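Local coordinates for purine nucleosidase, (IunH-1) (Sulfolobus solfataricus, PDB 3T8J), which is a nucleosidase-family protein with an alpha/beta fold built round a mixed central sheet, at residues 194-202 with 297-305; 250-259 with 286-296. One frame throughout, in Å; residues are numbered along the deposited sequence.

Contact 1 (194-202 with 297-305)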
loop_
_atom_site.group_PDB
_atom_site.type_symbol
_atom_site.label_atom_id
_atom_site.label_comp_id
_atom_site.label_asym_id
_atom_site.label_seq_id
_atom_site.Cartn_x
_atom_site.Cartn_y
_atom_site.Cartn_z
ATOM N N PRO A 194 8.292 11.225 33.081
ATOM C CA PRO A 194 8.381 9.988 33.856
ATOM C C PRO A 194 8.420 10.234 35.356
ATOM O O PRO A 194 8.791 11.326 35.797
ATOM C CB PRO A 194 9.709 9.400 33.411
ATOM C CG PRO A 194 10.552 10.601 33.143
ATOM C CD PRO A 194 9.585 11.592 32.488
ATOM N N VAL A 195 8.072 9.197 36.110
ATOM C CA VAL A 195 8.290 9.146 37.545
ATOM C C VAL A 195 9.786 8.888 37.818
ATOM O O VAL A 195 10.311 7.800 37.533
ATOM C CB VAL A 195 7.435 8.043 38.188
ATOM C CG1 VAL A 195 7.743 7.935 39.709
ATOM C CG2 VAL A 195 5.926 8.299 37.899
ATOM N N THR A 196 10.449 9.901 38.362
ATOM C CA THR A 196 11.903 9.901 38.569
ATOM C C THR A 196 12.303 9.030 39.753
ATOM O O THR A 196 11.461 8.642 40.562
ATOM C CB THR A 196 12.427 11.326 38.853
ATOM O OG1 THR A 196 11.872 11.807 40.077
ATOM C CG2 THR A 196 12.085 12.287 37.712
ATOM N N ASP A 197 13.599 8.733 39.862
ATOM C CA ASP A 197 14.081 7.958 41.006
ATOM C C ASP A 197 13.715 8.630 42.334
ATOM O O ASP A 197 13.346 7.940 43.278
ATOM C CB ASP A 197 15.596 7.710 40.926
ATOM C CG ASP A 197 15.983 6.623 39.895
ATOM O OD1 ASP A 197 15.137 5.771 39.526
ATOM O OD2 ASP A 197 17.168 6.610 39.476
ATOM N N GLU A 198 13.815 9.963 42.402
ATOM C CA GLU A 198 13.433 10.732 43.602
ATOM C C GLU A 198 11.971 10.496 43.984
ATOM O O GLU A 198 11.634 10.241 45.149
ATOM C CB GLU A 198 13.685 12.240 43.382
ATOM C CG GLU A 198 13.142 13.193 44.489
ATOM C CD GLU A 198 11.832 13.924 44.089
ATOM O OE1 GLU A 198 11.871 14.687 43.089
ATOM O OE2 GLU A 198 10.779 13.758 44.776
ATOM N N GLU A 199 11.102 10.579 42.986
ATOM C CA GLU A 199 9.673 10.378 43.182
ATOM C C GLU A 199 9.346 8.938 43.576
ATOM O O GLU A 199 8.536 8.707 44.464
ATOM C CB GLU A 199 8.913 10.795 41.914
ATOM C CG GLU A 199 8.973 12.302 41.686
ATOM C CD GLU A 199 8.516 12.755 40.315
ATOM O OE1 GLU A 199 8.651 11.988 39.333
ATOM O OE2 GLU A 199 8.045 13.907 40.224
ATOM N N TRP A 200 9.985 7.982 42.919
ATOM C CA TRP A 200 9.814 6.560 43.220
ATOM C C TRP A 200 10.201 6.248 44.667
ATOM O O TRP A 200 9.459 5.564 45.370
ATOM C CB TRP A 200 10.644 5.744 42.230
ATOM C CG TRP A 200 10.651 4.252 42.387
ATOM C CD1 TRP A 200 11.717 3.486 42.764
ATOM C CD2 TRP A 200 9.589 3.341 42.104
ATOM N NE1 TRP A 200 11.375 2.156 42.745
ATOM C CE2 TRP A 200 10.070 2.041 42.358
ATOM C CE3 TRP A 200 8.261 3.493 41.687
ATOM C CZ2 TRP A 200 9.284 0.908 42.190
ATOM C CZ3 TRP A 200 7.481 2.355 41.530
ATOM C CH2 TRP A 200 8.002 1.082 41.788
ATOM N N ASN A 201 11.337 6.778 45.117
ATOM C CA ASN A 201 11.774 6.596 46.512
ATOM C C ASN A 201 10.774 7.184 47.517
ATOM O O ASN A 201 10.517 6.587 48.578
ATOM C CB ASN A 201 13.178 7.190 46.729
ATOM C CG ASN A 201 14.295 6.329 46.120
ATOM O OD1 ASN A 201 14.097 5.149 45.799
ATOM N ND2 ASN A 201 15.476 6.924 45.962
ATOM N N VAL A 202 10.188 8.338 47.192
ATOM C CA VAL A 202 9.164 8.927 48.068
ATOM C C VAL A 202 7.976 7.970 48.195
ATOM O O VAL A 202 7.472 7.731 49.293
ATOM C CB VAL A 202 8.665 10.303 47.560
ATOM C CG1 VAL A 202 7.365 10.714 48.277
ATOM C CG2 VAL A 202 9.745 11.362 47.739
ATOM N N LYS A 297 3.748 18.866 35.216
ATOM C CA LYS A 297 4.154 17.649 35.923
ATOM C C LYS A 297 3.827 17.716 37.412
ATOM O O LYS A 297 3.384 16.717 37.993
ATOM C CB LYS A 297 5.646 17.348 35.766
ATOM C CG LYS A 297 5.938 15.882 36.118
ATOM C CD LYS A 297 7.368 15.535 36.390
ATOM C CE LYS A 297 7.389 14.085 36.888
ATOM N NZ LYS A 297 8.715 13.611 37.245
ATOM N N LYS A 298 4.059 18.875 38.015
ATOM C CA LYS A 298 3.838 19.051 39.443
ATOM C C LYS A 298 2.375 18.798 39.785
ATOM O O LYS A 298 2.071 18.065 40.727
ATOM C CB LYS A 298 4.250 20.456 39.884
ATOM C CG LYS A 298 3.990 20.748 41.353
ATOM C CD LYS A 298 4.631 22.059 41.768
ATOM C CE LYS A 298 4.276 22.434 43.203
ATOM N NZ LYS A 298 4.838 23.756 43.595
ATOM N N SER A 299 1.474 19.380 38.995
ATOM C CA SER A 299 0.040 19.196 39.214
ATOM C C SER A 299 -0.371 17.733 39.053
ATOM O O SER A 299 -1.181 17.236 39.833
ATOM C CB SER A 299 -0.780 20.084 38.268
ATOM O OG SER A 299 -0.579 21.451 38.556
ATOM N N PHE A 300 0.190 17.054 38.052
ATOM C CA PHE A 300 -0.120 15.652 37.838
ATOM C C PHE A 300 0.318 14.803 39.030
ATOM O O PHE A 300 -0.456 14.007 39.556
ATOM C CB PHE A 300 0.526 15.124 36.551
ATOM C CG PHE A 300 0.468 13.635 36.442
ATOM C CD1 PHE A 300 -0.746 12.977 36.370
ATOM C CD2 PHE A 300 1.622 12.883 36.462
ATOM C CE1 PHE A 300 -0.813 11.600 36.303
ATOM C CE2 PHE A 300 1.571 11.502 36.406
ATOM C CZ PHE A 300 0.349 10.851 36.333
ATOM N N MET A 301 1.553 14.992 39.482
ATOM C CA MET A 301 2.062 14.184 40.593
ATOM C C MET A 301 1.331 14.465 41.900
ATOM O O MET A 301 1.212 13.592 42.747
ATOM C CB MET A 301 3.572 14.356 40.752
ATOM C CG MET A 301 4.376 13.720 39.626
ATOM S SD MET A 301 4.110 11.940 39.425
ATOM C CE MET A 301 4.917 11.278 40.888
ATOM N N GLU A 302 0.814 15.676 42.056
ATOM C CA GLU A 302 -0.032 15.970 43.214
ATOM C C GLU A 302 -1.283 15.066 43.242
ATOM O O GLU A 302 -1.677 14.603 44.322
ATOM C CB GLU A 302 -0.398 17.458 43.259
ATOM C CG GLU A 302 0.797 18.335 43.611
ATOM C CD GLU A 302 0.481 19.831 43.662
ATOM O OE1 GLU A 302 -0.597 20.245 43.171
ATOM O OE2 GLU A 302 1.316 20.595 44.205
ATOM N N LYS A 303 -1.882 14.804 42.072
ATOM C CA LYS A 303 -3.031 13.892 41.976
ATOM C C LYS A 303 -2.617 12.469 42.322
ATOM O O LYS A 303 -3.365 11.733 42.959
ATOM C CB LYS A 303 -3.664 13.885 40.569
ATOM C CG LYS A 303 -4.477 15.091 40.160
ATOM C CD LYS A 303 -5.742 15.284 41.007
ATOM C CE LYS A 303 -6.654 16.378 40.423
ATOM N NZ LYS A 303 -5.859 17.534 39.833
ATOM N N ILE A 304 -1.416 12.070 41.899
ATOM C CA ILE A 304 -0.926 10.723 42.202
ATOM C C ILE A 304 -0.669 10.534 43.716
ATOM O O ILE A 304 -1.129 9.560 44.320
ATOM C CB ILE A 304 0.360 10.403 41.388
ATOM C CG1 ILE A 304 0.060 10.361 39.874
ATOM C CG2 ILE A 304 1.016 9.109 41.871
ATOM C CD1 ILE A 304 -0.913 9.293 39.448
ATOM N N TYR A 305 0.049 11.457 44.340
ATOM C CA TYR A 305 0.286 11.346 45.788
ATOM C C TYR A 305 -1.018 11.316 46.603
ATOM O O TYR A 305 -1.134 10.584 47.594
ATOM C CB TYR A 305 1.202 12.470 46.286
ATOM C CG TYR A 305 2.614 12.433 45.735
ATOM C CD1 TYR A 305 3.380 11.272 45.790
ATOM C CD2 TYR A 305 3.199 13.575 45.199
ATOM C CE1 TYR A 305 4.689 11.242 45.290
ATOM C CE2 TYR A 305 4.499 13.557 44.711
ATOM C CZ TYR A 305 5.238 12.387 44.764
ATOM O OH TYR A 305 6.530 12.368 44.287
#

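Contact 2 (250-259 with 286-296)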
loop_
_atom_site.group_PDB
_atom_site.type_symbol
_atom_site.label_atom_id
_atom_site.label_comp_id
_atom_site.label_asym_id
_atom_site.label_seq_id
_atom_site.Cartn_x
_atom_site.Cartn_y
_atom_site.Cartn_z
ATOM N N ILE A 250 -4.386 20.468 33.919
ATOM C CA ILE A 250 -3.149 19.668 33.914
ATOM C C ILE A 250 -2.500 19.714 32.524
ATOM O O ILE A 250 -1.267 19.719 32.420
ATOM C CB ILE A 250 -3.389 18.232 34.433
ATOM C CG1 ILE A 250 -3.760 18.295 35.923
ATOM C CG2 ILE A 250 -2.135 17.342 34.213
ATOM C CD1 ILE A 250 -4.232 17.005 36.535
ATOM N N ALA A 251 -3.314 19.814 31.465
ATOM C CA ALA A 251 -2.792 20.076 30.114
ATOM C C ALA A 251 -2.440 21.560 29.963
ATOM O O ALA A 251 -3.263 22.452 30.245
ATOM C CB ALA A 251 -3.794 19.640 29.033
ATOM N N THR A 252 -1.207 21.833 29.566
ATOM C CA THR A 252 -0.727 23.216 29.455
ATOM C C THR A 252 -0.532 23.723 28.013
ATOM O O THR A 252 -0.342 24.929 27.802
ATOM C CB THR A 252 0.565 23.404 30.259
ATOM O OG1 THR A 252 1.502 22.405 29.858
ATOM C CG2 THR A 252 0.300 23.242 31.748
ATOM N N ARG A 253 -0.578 22.829 27.032
ATOM C CA ARG A 253 -0.614 23.216 25.626
ATOM C C ARG A 253 -1.481 22.220 24.838
ATOM O O ARG A 253 -1.305 21.016 24.967
ATOM C CB ARG A 253 0.790 23.239 25.039
ATOM C CG ARG A 253 0.874 23.897 23.686
ATOM C CD ARG A 253 2.309 23.839 23.116
ATOM N NE ARG A 253 2.162 23.595 21.703
ATOM C CZ ARG A 253 2.905 22.812 20.936
ATOM N NH1 ARG A 253 3.963 22.125 21.387
ATOM N NH2 ARG A 253 2.568 22.730 19.663
ATOM N N ARG A 254 -2.434 22.735 24.061
ATOM C CA ARG A 254 -3.303 21.920 23.204
ATOM C C ARG A 254 -3.396 22.550 21.810
ATOM O O ARG A 254 -3.340 23.779 21.689
ATOM C CB ARG A 254 -4.721 21.828 23.792
ATOM C CG ARG A 254 -4.798 21.323 25.235
ATOM C CD ARG A 254 -6.206 20.853 25.562
ATOM N NE ARG A 254 -6.511 20.848 26.986
ATOM C CZ ARG A 254 -7.639 20.366 27.515
ATOM N NH1 ARG A 254 -8.598 19.846 26.737
ATOM N NH2 ARG A 254 -7.823 20.428 28.827
ATOM N N GLU A 255 -3.552 21.725 20.778
ATOM C CA GLU A 255 -3.769 22.196 19.403
ATOM C C GLU A 255 -4.850 21.362 18.747
ATOM O O GLU A 255 -4.833 20.141 18.845
ATOM C CB GLU A 255 -2.507 22.012 18.549
ATOM C CG GLU A 255 -1.209 22.559 19.155
ATOM C CD GLU A 255 -1.130 24.071 19.195
ATOM O OE1 GLU A 255 -1.971 24.774 18.566
ATOM O OE2 GLU A 255 -0.201 24.581 19.870
ATOM N N LYS A 256 -5.772 21.988 18.036
ATOM C CA LYS A 256 -6.734 21.233 17.254
ATOM C C LYS A 256 -6.150 20.998 15.864
ATOM O O LYS A 256 -5.835 21.949 15.138
ATOM C CB LYS A 256 -8.058 21.990 17.159
ATOM C CG LYS A 256 -8.807 22.035 18.481
ATOM C CD LYS A 256 -10.218 22.622 18.327
ATOM C CE LYS A 256 -11.000 22.525 19.628
ATOM N NZ LYS A 256 -12.373 23.138 19.510
ATOM N N ARG A 257 -6.020 19.727 15.490
ATOM C CA ARG A 257 -5.354 19.352 14.248
ATOM C C ARG A 257 -6.103 18.245 13.524
ATOM O O ARG A 257 -7.068 17.702 14.071
ATOM C CB ARG A 257 -3.896 18.985 14.569
ATOM C CG ARG A 257 -3.075 20.287 14.700
ATOM C CD ARG A 257 -1.674 20.134 15.175
ATOM N NE ARG A 257 -1.015 21.427 15.275
ATOM C CZ ARG A 257 0.223 21.621 15.747
ATOM N NH1 ARG A 257 0.960 20.603 16.180
ATOM N NH2 ARG A 257 0.730 22.847 15.764
ATOM N N PHE A 258 -5.677 17.924 12.299
ATOM C CA PHE A 258 -6.277 16.866 11.508
ATOM C C PHE A 258 -5.366 15.624 11.566
ATOM O O PHE A 258 -4.205 15.681 11.115
ATOM C CB PHE A 258 -6.510 17.300 10.049
ATOM C CG PHE A 258 -7.040 16.200 9.164
ATOM C CD1 PHE A 258 -8.289 15.657 9.386
ATOM C CD2 PHE A 258 -6.296 15.740 8.086
ATOM C CE1 PHE A 258 -8.777 14.648 8.577
ATOM C CE2 PHE A 258 -6.779 14.739 7.276
ATOM C CZ PHE A 258 -8.010 14.187 7.524
ATOM N N VAL A 259 -5.894 14.551 12.151
ATOM C CA VAL A 259 -5.132 13.294 12.381
ATOM C C VAL A 259 -5.622 12.220 11.411
ATOM O O VAL A 259 -6.828 11.942 11.348
ATOM C CB VAL A 259 -5.329 12.786 13.800
ATOM C CG1 VAL A 259 -4.511 11.474 14.000
ATOM C CG2 VAL A 259 -4.918 13.842 14.847
ATOM N N LYS A 286 -9.932 20.628 8.186
ATOM C CA LYS A 286 -10.929 20.365 9.192
ATOM C C LYS A 286 -10.322 19.539 10.324
ATOM O O LYS A 286 -10.096 18.349 10.146
ATOM C CB LYS A 286 -12.096 19.597 8.572
ATOM C CG LYS A 286 -12.757 20.317 7.411
ATOM C CD LYS A 286 -13.670 19.341 6.670
ATOM C CE LYS A 286 -14.379 20.038 5.528
ATOM N NZ LYS A 286 -15.199 19.043 4.760
ATOM N N PRO A 287 -10.046 20.169 11.464
ATOM C CA PRO A 287 -9.511 19.338 12.559
ATOM C C PRO A 287 -10.495 18.276 13.036
ATOM O O PRO A 287 -11.702 18.474 13.023
ATOM C CB PRO A 287 -9.258 20.334 13.678
ATOM C CG PRO A 287 -10.044 21.539 13.339
ATOM C CD PRO A 287 -10.134 21.584 11.848
ATOM N N ASN A 288 -9.957 17.145 13.494
ATOM C CA ASN A 288 -10.764 16.075 14.076
ATOM C C ASN A 288 -10.330 15.678 15.493
ATOM O O ASN A 288 -10.948 14.793 16.095
ATOM C CB ASN A 288 -10.831 14.840 13.149
ATOM C CG ASN A 288 -9.493 14.223 12.904
ATOM O OD1 ASN A 288 -8.496 14.795 13.285
ATOM N ND2 ASN A 288 -9.459 13.040 12.250
ATOM N N ALA A 289 -9.333 16.335 16.060
ATOM C CA ALA A 289 -8.875 15.999 17.416
ATOM C C ALA A 289 -8.144 17.145 18.050
ATOM O O ALA A 289 -7.412 17.866 17.376
ATOM C CB ALA A 289 -7.970 14.759 17.401
ATOM N N GLU A 290 -8.342 17.315 19.350
ATOM C CA GLU A 290 -7.568 18.247 20.134
ATOM C C GLU A 290 -6.439 17.449 20.742
ATOM O O GLU A 290 -6.702 16.503 21.485
ATOM C CB GLU A 290 -8.403 18.866 21.226
ATOM C CG GLU A 290 -7.685 19.880 22.042
ATOM C CD GLU A 290 -8.592 20.450 23.120
ATOM O OE1 GLU A 290 -9.077 19.654 23.977
ATOM O OE2 GLU A 290 -8.805 21.670 23.092
ATOM N N ILE A 291 -5.217 17.832 20.442
ATOM C CA ILE A 291 -4.045 17.070 20.882
ATOM C C ILE A 291 -3.343 17.807 22.025
ATOM O O ILE A 291 -3.093 19.006 21.950
ATOM C CB ILE A 291 -3.056 16.847 19.707
ATOM C CG1 ILE A 291 -3.783 16.226 18.508
ATOM C CG2 ILE A 291 -1.819 16.053 20.186
ATOM C CD1 ILE A 291 -2.859 15.953 17.261
ATOM N N VAL A 292 -3.012 17.075 23.098
ATOM C CA VAL A 292 -2.259 17.628 24.221
ATOM C C VAL A 292 -0.765 17.493 23.941
ATOM O O VAL A 292 -0.273 16.387 23.692
ATOM C CB VAL A 292 -2.621 16.910 25.538
ATOM C CG1 VAL A 292 -1.716 17.371 26.694
ATOM C CG2 VAL A 292 -4.118 17.126 25.858
ATOM N N TYR A 293 -0.046 18.613 23.962
ATOM C CA TYR A 293 1.386 18.634 23.660
ATOM C C TYR A 293 2.272 18.858 24.888
ATOM O O TYR A 293 3.463 18.557 24.832
ATOM C CB TYR A 293 1.690 19.693 22.577
ATOM C CG TYR A 293 1.377 19.231 21.162
ATOM C CD1 TYR A 293 0.141 19.468 20.551
ATOM C CD2 TYR A 293 2.320 18.520 20.430
ATOM C CE1 TYR A 293 -0.110 19.023 19.235
ATOM C CE2 TYR A 293 2.069 18.076 19.126
ATOM C CZ TYR A 293 0.839 18.315 18.542
ATOM O OH TYR A 293 0.619 17.848 17.241
ATOM N N GLU A 294 1.715 19.388 25.981
ATOM C CA GLU A 294 2.457 19.630 27.226
ATOM C C GLU A 294 1.529 19.494 28.448
ATOM O O GLU A 294 0.313 19.734 28.338
ATOM C CB GLU A 294 3.092 21.041 27.227
ATOM C CG GLU A 294 4.063 21.357 26.072
ATOM C CD GLU A 294 4.598 22.793 26.111
ATOM O OE1 GLU A 294 4.724 23.382 27.212
ATOM O OE2 GLU A 294 4.889 23.329 25.020
ATOM N N ILE A 295 2.110 19.108 29.588
ATOM C CA ILE A 295 1.404 19.043 30.874
ATOM C C ILE A 295 2.218 19.749 31.972
ATOM O O ILE A 295 3.402 20.045 31.800
ATOM C CB ILE A 295 1.058 17.586 31.338
ATOM C CG1 ILE A 295 2.274 16.860 31.911
ATOM C CG2 ILE A 295 0.444 16.758 30.188
ATOM C CD1 ILE A 295 1.926 15.638 32.693
ATOM N N ASN A 296 1.535 20.027 33.075
ATOM C CA ASN A 296 2.151 20.483 34.318
ATOM C C ASN A 296 2.468 19.257 35.171
ATOM O O ASN A 296 1.565 18.657 35.763
ATOM C CB ASN A 296 1.193 21.442 35.047
ATOM C CG ASN A 296 1.816 22.071 36.289
ATOM O OD1 ASN A 296 2.520 21.414 37.057
ATOM N ND2 ASN A 296 1.553 23.359 36.491
#

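Contact 1 (194-202 with 297-305)
The capping box that starts helix 197-204, made by Thr196 and Glu199, is also the anchor for Lys297 at the start of helix 297-308. Within 197-202 and 297-305 the helix axes run 18° apart in direction and approach to 12.5 Å, so long side chains span the gap. Lys297 sends CG anti to its own backbone N (chi1 -162°), and the rest of the chain is fully extended, carrying the ammonium straight to the first turn of the other helix. There NZ donates to Glu199 OE1 at 2.6 Å, a salt bridge met on the syn side of the carboxylate, and to Pro194 O at 2.7 Å, approaching that carbonyl with a C=O...N angle of 158°. Glu199 comes from the opposite direction. Its OE1 is shared, for Thr196 N donates to it on the anti side at 2.9 Å, while Thr196 OG1 returns the box by accepting from Glu199 N at 3.3 Å. The methyl CG2 of Thr196 lies beside the ammonium. Met301, bent at chi2 and chi3, folds its CE toward the carboxylate carbon of Glu199 and to 4.3 Å from Val195 CG2. Further along, Tyr305 crosses the Glu199 side chain at about a right angle, its OH resting 3.6 Å from Glu199 CG, and Val202 CG1 meets the ring obliquely at CE1. Outside the contact, Arg222 bonds to Val195 O and pairs with Asp197. Two strong donors, one syn and one anti on OE1, fix the rotation of a buried carboxylate, and the nearby ammonium would probably keep Glu199 ionised; one carboxylate thus both completes the capping box of its own helix and ties that helix to 297-308.

Contact 2 (250-259 with 286-296)
Strands 251-261 and 289-295 pair antiparallel in the central sheet, and backbone bonds carry most of the join. Glu255 and Ile291 exchange a reciprocal pair, the Ile291 N to Glu255 O bond being 2.8 Å and almost straight (178°). Asn288 and Ala289 both face Arg257 in a classic beta bulge, and the register slips again around Thr252 to Arg254. From within the bulge, the Asn288 side-chain amide bonds the backbone of Val259: OD1 accepts from Val259 N at 2.8 Å and ND2 donates to Val259 O at 3.0 Å. ND2 also bonds to Phe176 O.

Charged pairs lie on both faces. Beside Val292, Arg254 NH1 reaches Glu290 OE1 at 2.8 Å, the oxygen in the guanidinium plane but the nitrogen well above the carboxylate plane; Thr183 also bonds to this oxygen. On the other face the Arg253 guanidinium stacks flat on the Tyr293 ring, planes 17° apart, while its NE holds Glu255 OE2 in plane at 3.1 Å; Glu294 is a longer ionic partner. Arg257 NH1 bonds weakly to Tyr293 OH.

Among the apolar contacts, Val259 CG2 meets Ile291 CD1 at 3.8 Å, and Ala251 touches Val292. Clamped by its edge to Glu255, the Arg253 guanidinium is held flat over the tyrosine, which would set its positive charge against the ring.

The chain runs directly from strand 289-295 into helix 297-308, so the second segments of the two contacts are consecutive, Asn296 N-capping helix 297-308 by accepting from Ser299 N. Both contacts are partly buried, their centres about 23 Å apart; contact 1 lies farther from the chain centre (about 19 Å against 16 Å, centre to centre). They meet where Phe300 packs on Ile250 and Ile295, and Ser299 on Ile250. Contact 2 is continuous sheet pairing, burying 1148 Å² through a backbone ladder with ionic pairs on its faces. Contact 1 buries only 314 Å² between separated helices and depends on side chains, chiefly one lysine reaching a buried glutamate and a loop carbonyl.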